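Type I modular polyketide synthase (Streptomyces albus subsp. albus, PDB 6IYT) probably loads an alkylmalonyl extender unit, such as ethylmalonyl from its coenzyme A thioester, onto the salinomycin polyketide synthase through its acyltransferase domain. Local coordinates at residues V122-G127 with P398-G403; V193-V198 with G419-Q424; A273-I278 with V293-E298. All blocks are in the same frame, centred on the assembly; numbering follows the deposited sequence.

Contact 1 (V122-G127 with P398-G403); sequences VFVFPG and PVLTYG
At the C-terminal end of a central strand of the parallel sheet, where strand 120-125 gives way to the Pro-Gly-Gln-Gly loop common to acyltransferases of this family, Val124 and Pro126 meet Val399 and Leu400 of the turn leading into helix 401-411. Pro126 and Leu400 share most of the contact. Pro126 CB lies 3.4 Å from Val399 CG2, tighter than ordinary van der Waals spacing, while Pro126 CG stands 3.8 Å from the same methyl, and the proline ring and the valine branch cross at about a right angle. With Val399 CG1 anti to the carbonyl carbon (chi1 -65°), CG2 falls between the backbone N and the carbonyl carbon, facing the ring. Beside it Leu400 reaches across with CD1, 3.8 Å from Pro126 CB. Leu400 CD1 also meets Val124 CG1 at 4.0 Å, bridging the last part of the strand and the start of the loop. Both oxygens of Glu393 accept from the turn, one from Val399 N and the other from Leu400 N, pinning the turn to the end of the adjacent strand 388-393. Leu400 also touches His212, within the Gly-His-Ser-Gln-Gly sequence of a probable nucleophile elbow. Aliphatic carbons alone meet across the two segments, so the fit rests on shape, with the proline ring as a rigid surface.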
# COMPACT_ATOMS: atom_id res chain seq x y z
N VAL A 122 2.00 5.95 -9.75
CA VAL A 122 2.60 4.65 -9.58
C VAL A 122 2.06 3.96 -8.35
O VAL A 122 1.85 4.60 -7.33
CB VAL A 122 4.14 4.77 -9.49
CG1 VAL A 122 4.56 5.77 -8.42
CG2 VAL A 122 4.77 3.44 -9.27
N PHE A 123 1.73 2.67 -8.49
CA PHE A 123 1.34 1.88 -7.33
C PHE A 123 2.54 1.20 -6.72
O PHE A 123 3.38 0.59 -7.43
CB PHE A 123 0.29 0.84 -7.67
CG PHE A 123 -1.13 1.38 -7.67
CD1 PHE A 123 -1.41 2.65 -8.16
CD2 PHE A 123 -2.15 0.64 -7.15
CE1 PHE A 123 -2.70 3.16 -8.11
CE2 PHE A 123 -3.46 1.14 -7.11
CZ PHE A 123 -3.71 2.40 -7.61
N VAL A 124 2.58 1.26 -5.39
CA VAL A 124 3.71 0.83 -4.58
C VAL A 124 3.25 -0.38 -3.74
O VAL A 124 2.29 -0.30 -3.01
CB VAL A 124 4.17 1.94 -3.64
CG1 VAL A 124 5.33 1.48 -2.76
CG2 VAL A 124 4.54 3.19 -4.42
N PHE A 125 4.04 -1.44 -3.78
CA PHE A 125 3.71 -2.69 -3.11
C PHE A 125 4.85 -3.08 -2.19
O PHE A 125 5.93 -3.51 -2.66
CB PHE A 125 3.51 -3.79 -4.16
CG PHE A 125 2.36 -3.53 -5.08
CD1 PHE A 125 2.53 -2.76 -6.24
CD2 PHE A 125 1.06 -3.93 -4.73
CE1 PHE A 125 1.45 -2.50 -7.07
CE2 PHE A 125 -0.01 -3.65 -5.55
CZ PHE A 125 0.17 -2.90 -6.69
N PRO A 126 4.70 -2.80 -0.90
CA PRO A 126 5.81 -3.08 0.05
C PRO A 126 5.99 -4.56 0.36
O PRO A 126 5.20 -5.40 -0.06
CB PRO A 126 5.40 -2.31 1.31
CG PRO A 126 3.94 -2.09 1.20
CD PRO A 126 3.53 -2.21 -0.24
N GLY A 127 7.00 -4.86 1.13
CA GLY A 127 7.20 -6.22 1.65
C GLY A 127 6.62 -6.36 3.04
O GLY A 127 5.55 -5.81 3.35
N PRO A 398 0.90 1.89 6.12
CA PRO A 398 1.86 2.55 5.19
C PRO A 398 3.27 2.43 5.69
O PRO A 398 3.55 2.75 6.87
CB PRO A 398 1.45 4.01 5.18
CG PRO A 398 0.28 4.14 6.05
CD PRO A 398 -0.02 2.84 6.74
N VAL A 399 4.12 1.77 4.93
CA VAL A 399 5.45 1.55 5.38
C VAL A 399 6.51 2.20 4.54
O VAL A 399 7.61 2.37 5.01
CB VAL A 399 5.77 0.08 5.60
CG1 VAL A 399 4.91 -0.48 6.74
CG2 VAL A 399 5.57 -0.72 4.35
N LEU A 400 6.18 2.58 3.32
CA LEU A 400 7.15 3.24 2.44
C LEU A 400 6.80 4.69 2.11
O LEU A 400 7.59 5.40 1.51
CB LEU A 400 7.33 2.42 1.16
CG LEU A 400 7.91 1.03 1.37
CD1 LEU A 400 7.90 0.21 0.06
CD2 LEU A 400 9.31 1.12 1.94
N THR A 401 5.63 5.15 2.54
CA THR A 401 5.21 6.52 2.24
C THR A 401 6.14 7.54 2.89
O THR A 401 6.50 8.55 2.26
CB THR A 401 3.77 6.80 2.73
OG1 THR A 401 3.66 6.39 4.07
CG2 THR A 401 2.70 6.07 1.86
N TYR A 402 6.60 7.25 4.10
CA TYR A 402 7.53 8.17 4.79
C TYR A 402 8.82 8.33 3.98
O TYR A 402 9.27 9.44 3.72
CB TYR A 402 7.85 7.66 6.18
CG TYR A 402 8.74 8.59 6.97
CD1 TYR A 402 8.23 9.74 7.55
CD2 TYR A 402 10.12 8.35 7.09
CE1 TYR A 402 9.03 10.59 8.30
CE2 TYR A 402 10.92 9.18 7.85
CZ TYR A 402 10.36 10.29 8.46
OH TYR A 402 11.15 11.16 9.18
N GLY A 403 9.33 7.21 3.49
CA GLY A 403 10.54 7.21 2.67
C GLY A 403 10.36 7.91 1.34
O GLY A 403 11.25 8.58 0.87

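Contact 2 (V193-V198 with G419-Q424); sequences VSLAAV and GTLRRQ
Thr420 OG1 is held by two hydrogen bonds: it donates to the backbone O of Glu393 and accepts from the indole NE1 of Trp199, one helical turn beyond Leu195, the residue that Thr420 touches across the contact. With chi1 at -52° the hydroxyl sits beside the threonine's own backbone N and the methyl CG2 lies anti to that N, pointing at helix 181-200. The polar branch is thus spent on its two hydrogen bonds while the apolar branch faces Leu195, whose CD2 is 4.1 Å from Thr420 CG2; the two side chains run past each other in opposite directions. Leu195 CD2 also stands 4.0 Å from Leu421 CD1 and 4.1 Å from Leu421 CG. Seen from Leu195 CD2, a single methyl thus has two consecutive loop residues, Thr420 through CG2 and Leu421 through CD1, at nearly perpendicular directions, about 86° apart. The CB of Leu421 does not itself aim at the helix; its extended chain, with chi2 at -179°, carries CD1 over to Leu195. All three residues are buried, and the contact is plain apolar packing beside a hydroxyl that holds two hydrogen bonds. Leu195 also packs against Phe146 of helix 144-158 and against Ser394, just past strand 388-393. The loop 419-424, coming off edge strand 416-418, bonds through Leu421 to the backbone of Ser395 and through Thr420 O to Ser434. Val431 of helix 428-439 touches both Leu421 and Val198, so that helix packs against both segments near the ends of strands 388-393 and 416-418.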
# COMPACT_ATOMS: atom_id res chain seq x y z
N VAL A 193 -2.75 -7.09 -3.61
CA VAL A 193 -3.33 -7.14 -4.92
C VAL A 193 -4.79 -6.71 -4.86
O VAL A 193 -5.28 -6.02 -5.76
CB VAL A 193 -3.22 -8.56 -5.53
CG1 VAL A 193 -4.01 -8.64 -6.83
CG2 VAL A 193 -1.76 -8.94 -5.76
N SER A 194 -5.52 -7.15 -3.83
CA SER A 194 -6.95 -6.86 -3.76
C SER A 194 -7.23 -5.40 -3.41
O SER A 194 -8.24 -4.84 -3.83
CB SER A 194 -7.64 -7.75 -2.73
OG SER A 194 -7.43 -9.11 -3.05
N LEU A 195 -6.33 -4.79 -2.65
CA LEU A 195 -6.46 -3.37 -2.33
C LEU A 195 -6.29 -2.50 -3.56
O LEU A 195 -6.97 -1.49 -3.70
CB LEU A 195 -5.49 -2.95 -1.23
CG LEU A 195 -5.73 -3.43 0.18
CD1 LEU A 195 -4.58 -2.99 1.07
CD2 LEU A 195 -7.04 -2.92 0.76
N ALA A 196 -5.54 -2.97 -4.54
CA ALA A 196 -5.40 -2.19 -5.79
C ALA A 196 -6.77 -2.10 -6.54
O ALA A 196 -7.11 -1.06 -7.13
CB ALA A 196 -4.35 -2.78 -6.67
N ALA A 197 -7.62 -3.12 -6.37
CA ALA A 197 -8.93 -3.11 -6.98
C ALA A 197 -9.88 -2.10 -6.34
O ALA A 197 -10.79 -1.63 -7.00
CB ALA A 197 -9.54 -4.50 -6.96
N VAL A 198 -9.68 -1.77 -5.07
CA VAL A 198 -10.48 -0.76 -4.40
C VAL A 198 -10.21 0.61 -5.05
O VAL A 198 -11.12 1.34 -5.37
CB VAL A 198 -10.18 -0.71 -2.89
CG1 VAL A 198 -10.82 0.49 -2.23
CG2 VAL A 198 -10.62 -2.01 -2.22
N GLY A 419 -1.17 6.17 1.51
CA GLY A 419 -1.47 4.78 1.88
C GLY A 419 -2.93 4.40 1.62
O GLY A 419 -3.73 5.23 1.18
N THR A 420 -3.27 3.14 1.89
CA THR A 420 -4.60 2.65 1.72
C THR A 420 -5.20 2.41 3.09
O THR A 420 -5.92 3.26 3.58
CB THR A 420 -4.65 1.40 0.86
OG1 THR A 420 -3.94 1.65 -0.37
CG2 THR A 420 -6.07 1.03 0.53
N LEU A 421 -4.87 1.29 3.74
CA LEU A 421 -5.28 1.11 5.11
C LEU A 421 -4.20 1.46 6.10
O LEU A 421 -3.13 1.89 5.72
CB LEU A 421 -5.77 -0.33 5.34
CG LEU A 421 -6.79 -0.90 4.35
CD1 LEU A 421 -7.19 -2.33 4.74
CD2 LEU A 421 -8.02 -0.01 4.29
N ARG A 422 -4.54 1.40 7.39
CA ARG A 422 -3.60 1.64 8.44
C ARG A 422 -3.92 0.72 9.59
O ARG A 422 -5.03 0.19 9.67
CB ARG A 422 -3.67 3.12 8.88
CG ARG A 422 -2.50 3.58 9.70
CD ARG A 422 -2.35 5.11 9.66
NE ARG A 422 -3.57 5.77 10.15
CZ ARG A 422 -3.75 7.08 10.22
NH1 ARG A 422 -2.84 7.91 9.71
NH2 ARG A 422 -4.93 7.56 10.62
N ARG A 423 -2.93 0.47 10.46
CA ARG A 423 -3.13 -0.44 11.58
C ARG A 423 -4.42 -0.06 12.38
O ARG A 423 -4.57 1.07 12.78
CB ARG A 423 -1.90 -0.40 12.52
CG ARG A 423 -2.11 -1.22 13.77
CD ARG A 423 -0.83 -1.34 14.58
NE ARG A 423 -1.07 -2.10 15.81
CZ ARG A 423 -0.11 -2.57 16.60
NH1 ARG A 423 1.16 -2.40 16.26
NH2 ARG A 423 -0.43 -3.19 17.74
N GLN A 424 -5.31 -1.05 12.56
CA GLN A 424 -6.60 -0.91 13.25
C GLN A 424 -7.58 0.05 12.58
O GLN A 424 -8.57 0.47 13.18
CB GLN A 424 -6.39 -0.52 14.70
CG GLN A 424 -5.88 -1.67 15.56
CD GLN A 424 -6.73 -2.94 15.41
OE1 GLN A 424 -7.94 -2.89 15.49
NE2 GLN A 424 -6.08 -4.06 15.13

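Contact 3 (A273-I278 with V293-E298); sequences AEVLSI and VAALEE
Segment 273-278 runs from a loop into strand 276-283, and segment 293-298 is the first part of the helix that follows the partner strand 286-291; their backbones come nearest at Leu276 and Leu296, whose CA atoms are 7.1 Å apart. Ala295, on the face of the helix turned to the strand, receives two side chains on its single methyl. Val275 CG1 presses against Ala295 CB at 3.6 Å, brought there by chi1 of 170°, which sets that branch opposite the backbone N. Leu276 approaches Ala295 CB with CD2, at 3.9 Å, and with CG, at 4.0 Å. From Ala295 CB the directions to Val275 CG1 and Leu276 CD2 open by about 73°, the two neighbouring residues sharing one side of the methyl. Leu276 CD2 reaches further over the helix: it is 3.9 Å from Leu296 N and 4.0 Å from Leu296 CD1, making it the one methyl that meets both helix residues. The junction is fixed by polar bonds around it. Val275 pairs through its backbone with Gln292, and the side-chain OE1 of Gln292 accepts from Ala295 N. Leu276 also touches Ile266 of helix 259-266 and Phe269, and Leu296 lies over Ala251 and Ala253 of strand 251-255. The contact thus seats helix 293-305, beside helix 259-266, on the four antiparallel strands of the ferredoxin-like βαββαβ smaller subdomain.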
# COMPACT_ATOMS: atom_id res chain seq x y z
N ALA A 273 33.15 -12.77 8.89
CA ALA A 273 32.22 -13.18 7.84
C ALA A 273 31.09 -12.18 7.85
O ALA A 273 31.04 -11.33 8.75
CB ALA A 273 31.69 -14.59 8.12
N GLU A 274 30.29 -12.15 6.80
CA GLU A 274 29.14 -11.25 6.78
C GLU A 274 28.13 -11.68 7.85
O GLU A 274 27.59 -12.79 7.78
CB GLU A 274 28.47 -11.25 5.42
CG GLU A 274 27.30 -10.27 5.31
CD GLU A 274 26.59 -10.37 3.98
OE1 GLU A 274 25.45 -10.89 3.95
OE2 GLU A 274 27.14 -9.87 2.99
N VAL A 275 27.87 -10.82 8.82
CA VAL A 275 26.92 -11.14 9.89
C VAL A 275 25.68 -10.23 9.75
O VAL A 275 24.53 -10.69 9.88
CB VAL A 275 27.56 -11.01 11.27
CG1 VAL A 275 26.51 -11.10 12.37
CG2 VAL A 275 28.64 -12.08 11.45
N LEU A 276 25.94 -8.96 9.44
CA LEU A 276 24.92 -7.98 9.18
C LEU A 276 25.26 -7.24 7.89
O LEU A 276 26.45 -6.99 7.58
CB LEU A 276 24.84 -6.95 10.32
CG LEU A 276 24.48 -7.45 11.71
CD1 LEU A 276 24.40 -6.26 12.63
CD2 LEU A 276 23.16 -8.21 11.69
N SER A 277 24.24 -6.81 7.18
CA SER A 277 24.44 -6.08 5.94
C SER A 277 23.25 -5.27 5.58
O SER A 277 22.15 -5.54 6.02
CB SER A 277 24.80 -7.03 4.79
OG SER A 277 23.81 -7.96 4.58
N ILE A 278 23.46 -4.20 4.87
CA ILE A 278 22.34 -3.36 4.50
C ILE A 278 21.50 -4.09 3.46
O ILE A 278 22.02 -4.55 2.39
CB ILE A 278 22.81 -1.99 4.00
CG1 ILE A 278 23.39 -1.19 5.17
CG2 ILE A 278 21.68 -1.25 3.33
CD1 ILE A 278 23.65 0.25 4.85
N VAL A 293 20.13 -12.99 14.07
CA VAL A 293 19.16 -12.38 14.99
C VAL A 293 19.83 -11.73 16.19
O VAL A 293 19.52 -10.60 16.55
CB VAL A 293 18.13 -13.42 15.48
CG1 VAL A 293 17.20 -12.79 16.53
CG2 VAL A 293 17.34 -13.96 14.31
N ALA A 294 20.77 -12.43 16.81
CA ALA A 294 21.42 -11.91 18.02
C ALA A 294 22.15 -10.60 17.74
O ALA A 294 21.97 -9.60 18.46
CB ALA A 294 22.39 -12.94 18.59
N ALA A 295 22.92 -10.58 16.66
CA ALA A 295 23.64 -9.37 16.24
C ALA A 295 22.66 -8.26 15.89
O ALA A 295 22.87 -7.06 16.22
CB ALA A 295 24.51 -9.70 15.05
N LEU A 296 21.58 -8.63 15.20
CA LEU A 296 20.59 -7.66 14.79
C LEU A 296 19.92 -7.01 15.98
O LEU A 296 19.73 -5.78 16.03
CB LEU A 296 19.54 -8.33 13.91
CG LEU A 296 18.67 -7.37 13.11
CD1 LEU A 296 19.49 -6.62 12.07
CD2 LEU A 296 17.54 -8.15 12.46
N GLU A 297 19.54 -7.81 16.95
CA GLU A 297 18.96 -7.30 18.20
C GLU A 297 19.93 -6.43 18.99
O GLU A 297 19.52 -5.43 19.59
CB GLU A 297 18.45 -8.46 19.05
CG GLU A 297 17.26 -9.16 18.40
CD GLU A 297 16.75 -10.37 19.18
OE1 GLU A 297 17.51 -10.90 20.02
OE2 GLU A 297 15.62 -10.84 18.89
N GLU A 298 21.20 -6.80 18.99
CA GLU A 298 22.24 -5.99 19.64
C GLU A 298 22.36 -4.60 18.98
O GLU A 298 22.34 -3.58 19.66
CB GLU A 298 23.61 -6.74 19.64
CG GLU A 298 24.69 -6.01 20.44
CD GLU A 298 26.08 -6.62 20.34
OE1 GLU A 298 27.04 -5.90 20.71
OE2 GLU A 298 26.21 -7.82 19.97

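Overall arrangement
From the N terminus, strand 120-125 opens contact 1 and helix 181-200 opens contact 2 before the chain leaves the parallel sheet. It then enters the smaller subdomain, where contact 3 closes a short loop around a β-hairpin, nested inside the long loops closed by the other two. On returning, segment 398-403 closes contact 1 and segment 419-424 closes contact 2, so these two cross. They touch, Pro398 CD lying 3.4 Å from Leu421 O; contact 1 ties strand 120-125 to the turn before helix 401-411, and contact 2 ties helix 181-200 to the loop after strand 416-418. Contact 3 stands apart, its nearest atoms about 13 Å from contact 1 and about 17 Å from contact 2.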